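Putative DNA protection protein (Streptomyces coelicolor, PDB 4CYB) probably oxidises iron and stores it as ferric ion, as other Dps proteins of the ferritin superfamily do, within a shell of twelve subunits. Local coordinates at residues G7-F12 against L16-R21; K30-T35 against G84-D89; T125-A130 against D144-E149; W47-A52 against P110-R115. All coordinates share one frame; numbering follows the deposited sequence.

Contact 1: residues G7-F12 against L16-R21; sequences GTVKQF and LTMDTR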
loop_
_atom_site.group_PDB
_atom_site.type_symbol
_atom_site.label_atom_id
_atom_site.label_comp_id
_atom_site.label_asym_id
_atom_site.label_seq_id
_atom_site.Cartn_x
_atom_site.Cartn_y
_atom_site.Cartn_z
ATOM N N GLY J 7 4.839 -37.122 21.072
ATOM C CA GLY J 7 4.094 -37.365 22.322
ATOM C C GLY J 7 4.881 -37.165 23.613
ATOM O O GLY J 7 4.411 -37.577 24.674
ATOM N N THR J 8 6.057 -36.525 23.533
ATOM C CA THR J 8 6.800 -36.066 24.719
ATOM C C THR J 8 6.893 -34.538 24.771
ATOM O O THR J 8 6.670 -33.871 23.752
ATOM C CB THR J 8 8.251 -36.598 24.728
ATOM O OG1 THR J 8 8.996 -36.029 23.645
ATOM C CG2 THR J 8 8.292 -38.138 24.636
ATOM N N VAL J 9 7.264 -33.988 25.930
ATOM C CA VAL J 9 7.617 -32.561 26.027
ATOM C C VAL J 9 9.050 -32.451 26.563
ATOM O O VAL J 9 9.536 -33.348 27.340
ATOM C CB VAL J 9 6.623 -31.750 26.898
ATOM C CG1 VAL J 9 5.235 -31.699 26.285
ATOM C CG2 VAL J 9 6.578 -32.283 28.352
ATOM N N LYS J 10 9.766 -31.410 26.157
ATOM C CA LYS J 10 11.078 -31.231 26.728
ATOM C C LYS J 10 11.012 -30.355 27.945
ATOM O O LYS J 10 9.987 -29.749 28.223
ATOM C CB LYS J 10 12.170 -30.810 25.719
ATOM C CG LYS J 10 11.853 -29.660 24.781
ATOM C CD LYS J 10 13.017 -29.473 23.801
ATOM C CE LYS J 10 12.750 -28.302 22.854
ATOM N NZ LYS J 10 14.006 -27.743 22.241
ATOM N N GLN J 11 12.099 -30.316 28.704
ATOM C CA GLN J 11 12.200 -29.331 29.760
ATOM C C GLN J 11 12.166 -27.985 29.017
ATOM O O GLN J 11 12.972 -27.764 28.088
ATOM C CB GLN J 11 13.492 -29.490 30.578
ATOM C CG GLN J 11 13.554 -28.440 31.672
ATOM C CD GLN J 11 12.237 -28.427 32.458
ATOM O OE1 GLN J 11 11.913 -29.401 33.155
ATOM N NE2 GLN J 11 11.446 -27.362 32.307
ATOM N N PHE J 12 11.221 -27.125 29.376
ATOM C CA PHE J 12 11.078 -25.832 28.675
ATOM C C PHE J 12 10.755 -24.695 29.653
ATOM O O PHE J 12 9.953 -24.882 30.597
ATOM C CB PHE J 12 10.037 -25.944 27.531
ATOM C CG PHE J 12 10.489 -25.333 26.206
ATOM C CD1 PHE J 12 11.754 -25.606 25.671
ATOM C CD2 PHE J 12 9.618 -24.526 25.457
ATOM C CE1 PHE J 12 12.154 -25.067 24.441
ATOM C CE2 PHE J 12 10.013 -23.975 24.222
ATOM C CZ PHE J 12 11.284 -24.255 23.717
ATOM N N LEU J 16 5.173 -23.444 33.130
ATOM C CA LEU J 16 4.042 -24.408 33.186
ATOM C C LEU J 16 4.647 -25.769 33.516
ATOM O O LEU J 16 5.716 -26.131 32.980
ATOM C CB LEU J 16 3.349 -24.483 31.800
ATOM C CG LEU J 16 2.509 -23.271 31.347
ATOM C CD1 LEU J 16 1.968 -23.488 29.948
ATOM C CD2 LEU J 16 1.345 -23.083 32.320
ATOM N N THR J 17 3.997 -26.547 34.396
ATOM C CA THR J 17 4.515 -27.892 34.734
ATOM C C THR J 17 4.580 -28.859 33.520
ATOM O O THR J 17 3.797 -28.760 32.564
ATOM C CB THR J 17 3.685 -28.585 35.874
ATOM O OG1 THR J 17 2.465 -29.101 35.331
ATOM C CG2 THR J 17 3.339 -27.650 36.999
ATOM N N MET J 18 5.507 -29.813 33.562
ATOM C CA MET J 18 5.575 -30.879 32.598
ATOM C C MET J 18 4.210 -31.569 32.375
ATOM O O MET J 18 3.856 -31.858 31.228
ATOM C CB MET J 18 6.681 -31.878 32.999
ATOM C CG MET J 18 6.790 -33.134 32.155
ATOM S SD MET J 18 7.889 -34.421 32.874
ATOM C CE MET J 18 7.232 -34.642 34.548
ATOM N N ASP J 19 3.424 -31.804 33.444
ATOM C CA ASP J 19 2.128 -32.482 33.249
ATOM C C ASP J 19 1.148 -31.588 32.442
ATOM O O ASP J 19 0.422 -32.085 31.573
ATOM C CB ASP J 19 1.440 -32.751 34.595
ATOM C CG ASP J 19 2.013 -33.965 35.327
ATOM O OD1 ASP J 19 2.743 -34.779 34.712
ATOM O OD2 ASP J 19 1.757 -34.071 36.552
ATOM N N THR J 20 1.129 -30.311 32.787
ATOM C CA THR J 20 0.278 -29.304 32.131
ATOM C C THR J 20 0.641 -29.183 30.668
ATOM O O THR J 20 -0.234 -29.273 29.814
ATOM C CB THR J 20 0.343 -27.946 32.819
ATOM O OG1 THR J 20 -0.227 -28.102 34.127
ATOM C CG2 THR J 20 -0.495 -26.892 32.041
ATOM N N ARG J 21 1.917 -29.097 30.383
ATOM C CA ARG J 21 2.354 -29.004 28.983
ATOM C C ARG J 21 2.075 -30.247 28.158
ATOM O O ARG J 21 1.587 -30.174 27.033
ATOM C CB ARG J 21 3.836 -28.617 28.954
ATOM C CG ARG J 21 4.044 -27.261 29.608
ATOM C CD ARG J 21 5.463 -26.776 29.455
ATOM N NE ARG J 21 6.429 -27.467 30.318
ATOM C CZ ARG J 21 7.357 -28.314 29.926
ATOM N NH1 ARG J 21 7.505 -28.617 28.639
ATOM N NH2 ARG J 21 8.200 -28.848 30.823
HETATM O O HOH W 1 7.663 -24.716 31.623
#
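The N-terminal tail of this Dps subunit, just ahead of the four-helix bundle, folds back over the start of helix 18-48, and Arg21 on the first turn of that helix holds it. Arg21 NH1 donates to Lys10 O at 2.8 Å, the nitrogen lying almost on the line of the C=O bond (173°), with an N-H...O angle of 151°, and Arg21 NH2 adds a weak bond to the same atom. The guanidinium is fixed from its other end too: Arg21 NE donates to Leu16 O at 3.1 Å, with that oxygen in the guanidinium plane, and NH1 also bonds Leu82 O. Three carbonyls from three parts of the chain thus meet one cation, reached by a side chain bent at chi3 (-74°). Replacing this arginine by an alanine is likely to leave Lys10 O, Leu16 O and Leu82 O without this donor and the tail less held to the helix. Val9 CB lies 3.7 Å from Arg21 NH1. The amine of Lys10 makes a salt bridge with Glu163 of the second subunit. A water donates to both Phe12 O and Leu16 O, while the apolar contact proper is Val9 CG2 on Met18 CG, 3.9 Å apart.

Contact 2: residues K30-T35 against G84-D89; sequences KVLADT and GVAVGD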
loop_
_atom_site.group_PDB
_atom_site.type_symbol
_atom_site.label_atom_id
_atom_site.label_comp_id
_atom_site.label_asym_id
_atom_site.label_seq_id
_atom_site.Cartn_x
_atom_site.Cartn_y
_atom_site.Cartn_z
ATOM N N LYS J 30 -4.806 -33.080 18.775
ATOM C CA LYS J 30 -6.055 -33.605 18.226
ATOM C C LYS J 30 -6.784 -32.528 17.434
ATOM O O LYS J 30 -7.274 -32.787 16.307
ATOM C CB LYS J 30 -6.959 -34.190 19.362
ATOM C CG LYS J 30 -8.308 -34.739 18.856
ATOM C CD LYS J 30 -8.139 -35.735 17.709
ATOM C CE LYS J 30 -9.426 -36.535 17.518
ATOM N NZ LYS J 30 -10.633 -35.697 17.390
ATOM N N VAL J 31 -6.865 -31.339 17.996
ATOM C CA VAL J 31 -7.487 -30.207 17.292
ATOM C C VAL J 31 -6.736 -29.986 15.975
ATOM O O VAL J 31 -7.351 -29.715 14.939
ATOM C CB VAL J 31 -7.469 -28.930 18.151
ATOM C CG1 VAL J 31 -7.905 -27.710 17.324
ATOM C CG2 VAL J 31 -8.438 -29.126 19.342
ATOM N N LEU J 32 -5.419 -30.034 16.048
ATOM C CA LEU J 32 -4.550 -29.797 14.843
ATOM C C LEU J 32 -4.825 -30.841 13.769
ATOM O O LEU J 32 -5.009 -30.489 12.588
ATOM C CB LEU J 32 -3.094 -29.822 15.298
ATOM C CG LEU J 32 -1.992 -29.315 14.400
ATOM C CD1 LEU J 32 -2.401 -27.943 13.839
ATOM C CD2 LEU J 32 -0.729 -29.265 15.249
ATOM N N ALA J 33 -4.886 -32.127 14.158
ATOM C CA ALA J 33 -5.204 -33.219 13.207
ATOM C C ALA J 33 -6.565 -32.992 12.561
ATOM O O ALA J 33 -6.705 -33.093 11.343
ATOM C CB ALA J 33 -5.115 -34.609 13.894
ATOM N N ASP J 34 -7.607 -32.685 13.352
ATOM C CA ASP J 34 -8.916 -32.424 12.778
ATOM C C ASP J 34 -8.949 -31.173 11.851
ATOM O O ASP J 34 -9.604 -31.176 10.788
ATOM C CB ASP J 34 -9.976 -32.282 13.864
ATOM C CG ASP J 34 -10.151 -33.587 14.727
ATOM O OD1 ASP J 34 -9.921 -34.711 14.216
ATOM O OD2 ASP J 34 -10.497 -33.452 15.932
ATOM N N THR J 35 -8.212 -30.160 12.253
ATOM C CA THR J 35 -8.164 -28.917 11.507
ATOM C C THR J 35 -7.368 -29.133 10.204
ATOM O O THR J 35 -7.723 -28.560 9.164
ATOM C CB THR J 35 -7.498 -27.805 12.323
ATOM O OG1 THR J 35 -8.278 -27.533 13.497
ATOM C CG2 THR J 35 -7.426 -26.487 11.478
ATOM N N GLY J 84 6.503 -29.424 23.084
ATOM C CA GLY J 84 5.973 -30.668 22.475
ATOM C C GLY J 84 6.357 -30.811 20.998
ATOM O O GLY J 84 7.260 -30.089 20.482
ATOM N N VAL J 85 5.723 -31.778 20.359
ATOM C CA VAL J 85 5.927 -32.075 18.934
ATOM C C VAL J 85 4.612 -31.995 18.190
ATOM O O VAL J 85 3.667 -32.819 18.423
ATOM C CB VAL J 85 6.632 -33.455 18.729
ATOM C CG1 VAL J 85 7.012 -33.667 17.227
ATOM C CG2 VAL J 85 7.876 -33.517 19.636
ATOM N N ALA J 86 4.513 -31.002 17.286
ATOM C CA ALA J 86 3.271 -30.842 16.478
ATOM C C ALA J 86 3.146 -31.984 15.458
ATOM O O ALA J 86 4.161 -32.435 14.857
ATOM C CB ALA J 86 3.290 -29.483 15.755
ATOM N N VAL J 87 1.920 -32.449 15.226
ATOM C CA VAL J 87 1.728 -33.495 14.212
ATOM C C VAL J 87 2.161 -33.013 12.805
ATOM O O VAL J 87 1.822 -31.885 12.397
ATOM C CB VAL J 87 0.289 -34.018 14.202
ATOM C CG1 VAL J 87 -0.719 -32.923 13.912
ATOM C CG2 VAL J 87 0.162 -35.165 13.200
ATOM N N GLY J 88 2.963 -33.821 12.121
ATOM C CA GLY J 88 3.631 -33.352 10.867
ATOM C C GLY J 88 3.027 -33.917 9.596
ATOM O O GLY J 88 2.176 -33.313 8.985
ATOM N N ASP J 89 3.516 -35.065 9.149
ATOM C CA ASP J 89 3.084 -35.673 7.895
ATOM C C ASP J 89 1.597 -36.044 7.934
ATOM O O ASP J 89 1.105 -36.500 8.994
ATOM C CB ASP J 89 3.951 -36.907 7.620
ATOM C CG ASP J 89 3.717 -37.514 6.252
ATOM O OD1 ASP J 89 2.759 -38.306 6.127
ATOM O OD2 ASP J 89 4.490 -37.229 5.292
#
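Val31 O is gripped twice inside helix 18-48 of the ferritin-like bundle: Thr35 N donates to it at 2.9 Å and Thr35 OG1 at 2.8 Å, the two donors reaching the carbonyl from opposite faces of its plane. The hydroxyl thereby satisfies itself within its own helix. Lys30 and Asp34, one turn apart, pair as well, Lys30 NZ meeting the syn lone pair of Asp34 OD2 at 2.7 Å; Lys30 NZ has a second carboxylate partner in Glu126. Across to the loop that leads into helix 90-96 the side chains that meet are all apolar and buried. Leu32 carries the contact, and Val87 and Ala86 receive it. With CG anti to the backbone N (chi1 -166°), Leu32 extends alongside Val87, the two side chains sliding past each other in opposite directions. Val87 CG1 also approaches the helix backbone, 4.2 Å from Ala33 N. Asn29, on the same helix, bonds Val85 O and Val87 N, which is consistent with its setting where the loop lies on the helix. Ala86 lies about 8 Å, side chain to side chain, from the iron ligand Glu77. Leu32 CG and CD2 each stand 3.9 Å from Val87 CG1, and CD2 reaches Ala86 CB at 4.1 Å.

Contact 3: residues T125-A130 against D144-E149; sequences TECHDA and DLLVSE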
loop_
_atom_site.group_PDB
_atom_site.type_symbol
_atom_site.label_atom_id
_atom_site.label_comp_id
_atom_site.label_asym_id
_atom_site.label_seq_id
_atom_site.Cartn_x
_atom_site.Cartn_y
_atom_site.Cartn_z
ATOM N N THR J 125 -17.026 -29.225 19.390
ATOM C CA THR J 125 -17.269 -30.074 20.596
ATOM C C THR J 125 -15.957 -30.350 21.360
ATOM O O THR J 125 -15.862 -30.155 22.578
ATOM C CB THR J 125 -17.997 -31.360 20.182
ATOM O OG1 THR J 125 -19.247 -30.982 19.582
ATOM C CG2 THR J 125 -18.266 -32.258 21.410
ATOM N N GLU J 126 -14.926 -30.720 20.616
ATOM C CA GLU J 126 -13.582 -30.946 21.160
ATOM C C GLU J 126 -13.008 -29.688 21.798
ATOM O O GLU J 126 -12.383 -29.751 22.842
ATOM C CB GLU J 126 -12.623 -31.369 20.050
ATOM C CG GLU J 126 -12.727 -32.833 19.698
ATOM C CD GLU J 126 -11.665 -33.714 20.334
ATOM O OE1 GLU J 126 -10.861 -33.262 21.234
ATOM O OE2 GLU J 126 -11.657 -34.896 19.901
ATOM N N CYS J 127 -13.172 -28.536 21.140
ATOM C CA CYS J 127 -12.667 -27.264 21.657
ATOM C C CYS J 127 -13.255 -26.845 22.970
ATOM O O CYS J 127 -12.531 -26.371 23.812
ATOM C CB CYS J 127 -13.013 -26.105 20.722
ATOM S SG CYS J 127 -11.732 -25.824 19.514
ATOM N N HIS J 128 -14.568 -26.920 23.128
ATOM C CA HIS J 128 -15.164 -26.536 24.448
ATOM C C HIS J 128 -14.562 -27.373 25.569
ATOM O O HIS J 128 -14.178 -26.841 26.624
ATOM C CB HIS J 128 -16.680 -26.736 24.426
ATOM C CG HIS J 128 -17.426 -25.659 23.663
ATOM N ND1 HIS J 128 -17.521 -24.384 24.104
ATOM C CD2 HIS J 128 -18.103 -25.709 22.461
ATOM C CE1 HIS J 128 -18.273 -23.661 23.247
ATOM N NE2 HIS J 128 -18.641 -24.471 22.243
ATOM N N ASP J 129 -14.473 -28.684 25.327
ATOM C CA ASP J 129 -13.919 -29.611 26.328
ATOM C C ASP J 129 -12.443 -29.319 26.600
ATOM O O ASP J 129 -12.027 -29.201 27.758
ATOM C CB ASP J 129 -14.115 -31.075 25.891
ATOM C CG ASP J 129 -13.522 -32.051 26.887
ATOM O OD1 ASP J 129 -14.090 -32.117 27.992
ATOM O OD2 ASP J 129 -12.474 -32.696 26.613
ATOM N N ALA J 130 -11.625 -29.212 25.544
ATOM C CA ALA J 130 -10.185 -28.926 25.718
ATOM C C ALA J 130 -9.959 -27.565 26.360
ATOM O O ALA J 130 -9.064 -27.428 27.186
ATOM C CB ALA J 130 -9.406 -29.026 24.391
ATOM N N ASP J 144 -6.916 -19.535 25.892
ATOM C CA ASP J 144 -7.226 -18.321 25.126
ATOM C C ASP J 144 -7.148 -18.589 23.625
ATOM O O ASP J 144 -8.041 -18.146 22.888
ATOM C CB ASP J 144 -6.287 -17.177 25.515
ATOM C CG ASP J 144 -6.587 -15.896 24.718
ATOM O OD1 ASP J 144 -7.629 -15.254 24.996
ATOM O OD2 ASP J 144 -5.823 -15.582 23.780
ATOM N N LEU J 145 -6.101 -19.304 23.190
ATOM C CA LEU J 145 -5.956 -19.717 21.775
ATOM C C LEU J 145 -7.166 -20.566 21.351
ATOM O O LEU J 145 -7.773 -20.331 20.328
ATOM C CB LEU J 145 -4.646 -20.456 21.556
ATOM C CG LEU J 145 -4.476 -21.272 20.260
ATOM C CD1 LEU J 145 -4.672 -20.344 19.095
ATOM C CD2 LEU J 145 -3.073 -21.869 20.302
ATOM N N LEU J 146 -7.564 -21.527 22.173
ATOM C CA LEU J 146 -8.666 -22.377 21.760
ATOM C C LEU J 146 -10.005 -21.664 21.674
ATOM O O LEU J 146 -10.784 -21.968 20.798
ATOM C CB LEU J 146 -8.802 -23.539 22.771
ATOM C CG LEU J 146 -7.695 -24.596 22.649
ATOM C CD1 LEU J 146 -7.743 -25.477 23.899
ATOM C CD2 LEU J 146 -7.886 -25.456 21.384
ATOM N N VAL J 147 -10.250 -20.740 22.581
ATOM C CA VAL J 147 -11.500 -20.014 22.584
ATOM C C VAL J 147 -11.483 -18.876 21.561
ATOM O O VAL J 147 -12.410 -18.778 20.763
ATOM C CB VAL J 147 -11.888 -19.485 23.980
ATOM C CG1 VAL J 147 -13.138 -18.605 23.912
ATOM C CG2 VAL J 147 -12.090 -20.679 24.949
ATOM N N SER J 148 -10.469 -18.009 21.603
ATOM C CA SER J 148 -10.612 -16.746 20.863
ATOM C C SER J 148 -10.346 -16.987 19.394
ATOM O O SER J 148 -10.853 -16.252 18.521
ATOM C CB SER J 148 -9.650 -15.651 21.386
ATOM O OG SER J 148 -8.344 -16.092 21.094
ATOM N N GLU J 149 -9.562 -18.002 19.103
ATOM C CA GLU J 149 -9.241 -18.314 17.704
ATOM C C GLU J 149 -9.952 -19.534 17.126
ATOM O O GLU J 149 -10.712 -19.383 16.165
ATOM C CB GLU J 149 -7.724 -18.413 17.540
ATOM C CG GLU J 149 -7.130 -17.091 18.026
ATOM C CD GLU J 149 -5.658 -16.943 17.804
ATOM O OE1 GLU J 149 -5.190 -17.280 16.695
ATOM O OE2 GLU J 149 -4.975 -16.474 18.740
#
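Leu146 of helix 140-164 reaches across to Cys127 and Ala130 of helix 109-136, joining two helices of the four-helix bundle that follow one another in the chain. Segment 144-149 begins with Asp144, whose carbonyl O accepts two bonds, from Ser148 N at 2.8 Å and from Ser148 OG at 2.7 Å, the hydroxyl standing above the carbonyl plane. Leu145 packs on helix 54-81. Leu146 comes next and does the work: with CG anti to the carbonyl carbon (chi1 -73°), it sends its methyls two ways. CD1 comes 4.0 Å from Ala130 CB and 3.9 Å from Ala130 C, whereas CD2 lies 4.3 Å from Cys127 SG. The backbones are close here, the CA atoms of Cys127 and Leu146 being 6.3 Å apart. Val147 packs on Ala131, beyond the first segment, and on Asp144 of the fourth subunit. The helix widens to a pi turn over 145-149, and Glu149 closes the segment. Carbon and sulfur alone meet between the side chains, which implies that shape and burial hold these helices together here, while the carboxylates of Asp144 and Glu149 make salt bridges with Arg152 of the second subunit and those of Glu126 and Asp129 with Lys30 and Arg27 of helix 18-48.

Contact 4: residues W47-A52 against P110-R115; sequences WLMRGA and PSMLSR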
loop_
_atom_site.group_PDB
_atom_site.type_symbol
_atom_site.label_atom_id
_atom_site.label_comp_id
_atom_site.label_asym_id
_atom_site.label_seq_id
_atom_site.Cartn_x
_atom_site.Cartn_y
_atom_site.Cartn_z
ATOM N N TRP J 47 -11.867 -26.606 -5.160
ATOM C CA TRP J 47 -11.541 -27.111 -6.541
ATOM C C TRP J 47 -12.670 -27.793 -7.252
ATOM O O TRP J 47 -12.911 -27.545 -8.429
ATOM C CB TRP J 47 -10.369 -28.082 -6.515
ATOM C CG TRP J 47 -9.125 -27.425 -5.955
ATOM C CD1 TRP J 47 -8.637 -26.157 -6.227
ATOM C CD2 TRP J 47 -8.212 -28.010 -4.988
ATOM N NE1 TRP J 47 -7.495 -25.885 -5.469
ATOM C CE2 TRP J 47 -7.154 -26.991 -4.743
ATOM C CE3 TRP J 47 -8.119 -29.279 -4.362
ATOM C CZ2 TRP J 47 -6.110 -27.211 -3.855
ATOM C CZ3 TRP J 47 -7.041 -29.504 -3.491
ATOM C CH2 TRP J 47 -6.081 -28.499 -3.217
ATOM N N LEU J 48 -13.397 -28.655 -6.508
ATOM C CA LEU J 48 -14.403 -29.521 -7.123
ATOM C C LEU J 48 -15.752 -28.874 -7.299
ATOM O O LEU J 48 -16.655 -29.490 -7.890
ATOM C CB LEU J 48 -14.662 -30.767 -6.271
ATOM C CG LEU J 48 -13.516 -31.777 -6.067
ATOM C CD1 LEU J 48 -13.999 -33.117 -5.495
ATOM C CD2 LEU J 48 -12.500 -31.887 -7.181
ATOM N N MET J 49 -15.918 -27.668 -6.776
ATOM C CA MET J 49 -17.205 -26.974 -6.838
ATOM C C MET J 49 -17.730 -26.847 -8.274
ATOM O O MET J 49 -16.942 -26.799 -9.248
ATOM C CB MET J 49 -17.087 -25.585 -6.157
ATOM C CG MET J 49 -18.378 -24.792 -6.107
ATOM S SD MET J 49 -19.718 -25.669 -5.226
ATOM C CE MET J 49 -18.840 -26.243 -3.754
ATOM N N ARG J 50 -19.057 -26.814 -8.403
ATOM C CA ARG J 50 -19.724 -26.648 -9.718
ATOM C C ARG J 50 -21.159 -26.195 -9.484
ATOM O O ARG J 50 -21.632 -26.264 -8.365
ATOM C CB ARG J 50 -19.688 -27.957 -10.522
ATOM C CG ARG J 50 -20.306 -29.167 -9.788
ATOM C CD ARG J 50 -19.690 -30.486 -10.295
ATOM N NE ARG J 50 -18.217 -30.480 -10.188
ATOM C CZ ARG J 50 -17.366 -31.242 -10.896
ATOM N NH1 ARG J 50 -17.785 -32.137 -11.807
ATOM N NH2 ARG J 50 -16.061 -31.131 -10.676
ATOM N N GLY J 51 -21.832 -25.692 -10.513
ATOM C CA GLY J 51 -23.203 -25.265 -10.371
ATOM C C GLY J 51 -23.352 -23.757 -10.512
ATOM O O GLY J 51 -22.355 -23.003 -10.662
ATOM N N ALA J 52 -24.596 -23.312 -10.372
ATOM C CA ALA J 52 -24.957 -21.912 -10.641
ATOM C C ALA J 52 -24.282 -20.921 -9.651
ATOM O O ALA J 52 -24.244 -19.717 -9.899
ATOM C CB ALA J 52 -26.478 -21.767 -10.586
ATOM N N PRO J 110 -24.792 -29.805 -1.858
ATOM C CA PRO J 110 -25.292 -29.767 -0.477
ATOM C C PRO J 110 -24.638 -30.822 0.420
ATOM O O PRO J 110 -24.497 -30.591 1.602
ATOM C CB PRO J 110 -26.827 -29.994 -0.609
ATOM C CG PRO J 110 -27.036 -30.541 -1.991
ATOM C CD PRO J 110 -25.883 -30.052 -2.841
ATOM N N SER J 111 -24.191 -31.946 -0.135
ATOM C CA SER J 111 -23.439 -32.909 0.702
ATOM C C SER J 111 -22.058 -32.425 1.074
ATOM O O SER J 111 -21.576 -32.730 2.173
ATOM C CB SER J 111 -23.273 -34.265 0.017
ATOM O OG SER J 111 -24.580 -34.782 -0.189
ATOM N N MET J 112 -21.411 -31.731 0.147
ATOM C CA MET J 112 -20.093 -31.151 0.483
ATOM C C MET J 112 -20.309 -30.191 1.656
ATOM O O MET J 112 -19.547 -30.226 2.627
ATOM C CB MET J 112 -19.505 -30.371 -0.707
ATOM C CG MET J 112 -19.284 -31.144 -1.994
ATOM S SD MET J 112 -18.660 -29.942 -3.234
ATOM C CE MET J 112 -18.142 -31.114 -4.518
ATOM N N LEU J 113 -21.325 -29.306 1.563
ATOM C CA LEU J 113 -21.546 -28.291 2.611
ATOM C C LEU J 113 -21.862 -28.990 3.945
ATOM O O LEU J 113 -21.364 -28.592 5.003
ATOM C CB LEU J 113 -22.682 -27.316 2.242
ATOM C CG LEU J 113 -22.424 -26.529 0.928
ATOM C CD1 LEU J 113 -23.505 -25.497 0.685
ATOM C CD2 LEU J 113 -21.085 -25.795 1.026
ATOM N N SER J 114 -22.719 -30.005 3.893
ATOM C CA SER J 114 -23.047 -30.780 5.130
ATOM C C SER J 114 -21.824 -31.432 5.785
ATOM O O SER J 114 -21.735 -31.453 7.027
ATOM C CB SER J 114 -24.065 -31.865 4.788
ATOM O OG SER J 114 -25.287 -31.210 4.532
ATOM N N ARG J 115 -20.913 -31.984 4.975
ATOM C CA ARG J 115 -19.689 -32.599 5.490
ATOM C C ARG J 115 -18.813 -31.557 6.213
ATOM O O ARG J 115 -18.232 -31.858 7.251
ATOM C CB ARG J 115 -18.895 -33.277 4.355
ATOM C CG ARG J 115 -17.677 -34.027 4.885
ATOM C CD ARG J 115 -17.046 -34.864 3.748
ATOM N NE ARG J 115 -17.936 -35.879 3.164
ATOM C CZ ARG J 115 -18.245 -37.069 3.718
ATOM N NH1 ARG J 115 -17.764 -37.441 4.898
ATOM N NH2 ARG J 115 -19.065 -37.900 3.070
#
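Met112 extends from helix 109-136 into the end of helix 18-48, meeting Leu48 and Met49 where that helix stops. Its CG lies anti to the carbonyl carbon (chi1 -59°), and beyond it the chain is fully extended, with chi2 and chi3 both close to 180°. This straight reach matters because the backbones are well apart: the CA atoms of Met49 and Met112, the nearest pair, are separated by 8.9 Å. The terminal methyl CE arrives 3.9 Å from Leu48 CB and 4.0 Å from Leu48 O. Met49 has the contrasting shape. Its CG is anti to the backbone N, but the chain then bends at chi2 and again at chi3, curling so that CE comes 3.7 Å from Met112 SD. One methionine therefore presents a methyl to the sulfur of the other, and the two side chains run at a slant to each other. Met49 also packs on Phe54, Leu57 and Leu61 of helix 54-81, while Val106 touches both Leu48 and Met112.

Met49 is the first residue to leave helical angles. Past the helix end, the Arg50 side chain folds back so that NE donates to Leu48 O at 2.9 Å with an N-H...O angle of 151°; Arg50 NH2 adds a weak bond to the same oxygen, and NH1 bonds Gln4 of the third subunit. Trp47 NE1 in turn donates to the iron ligand Asp73 of the third subunit. The packing belongs to one end of the ferritin-like four-helix bundle, close to His46, an iron-binding residue of the Dps site between subunits.

In the fold
Contacts 2, 3 and 4 are buried and apolar where their segments meet; contact 1, its centre about 23 Å from the centre of the chain, is partly exposed and depends on a charged side chain gripping backbone carbonyls. Helix 18-48 serves contacts 1, 2 and 4, and contacts 1 and 4 lie about 42 Å apart between centres, on opposite sides of the chain's centre. Helix 109-136 serves contacts 3 and 4. Contact 3 joins two bundle helices directly, whereas contact 2 lays a loop on a helix; they touch through the Lys30-Glu126 salt bridge and through Val31 against Leu146. Contacts 1 and 2 meet at Val9 and Gly84, linking tail and loop.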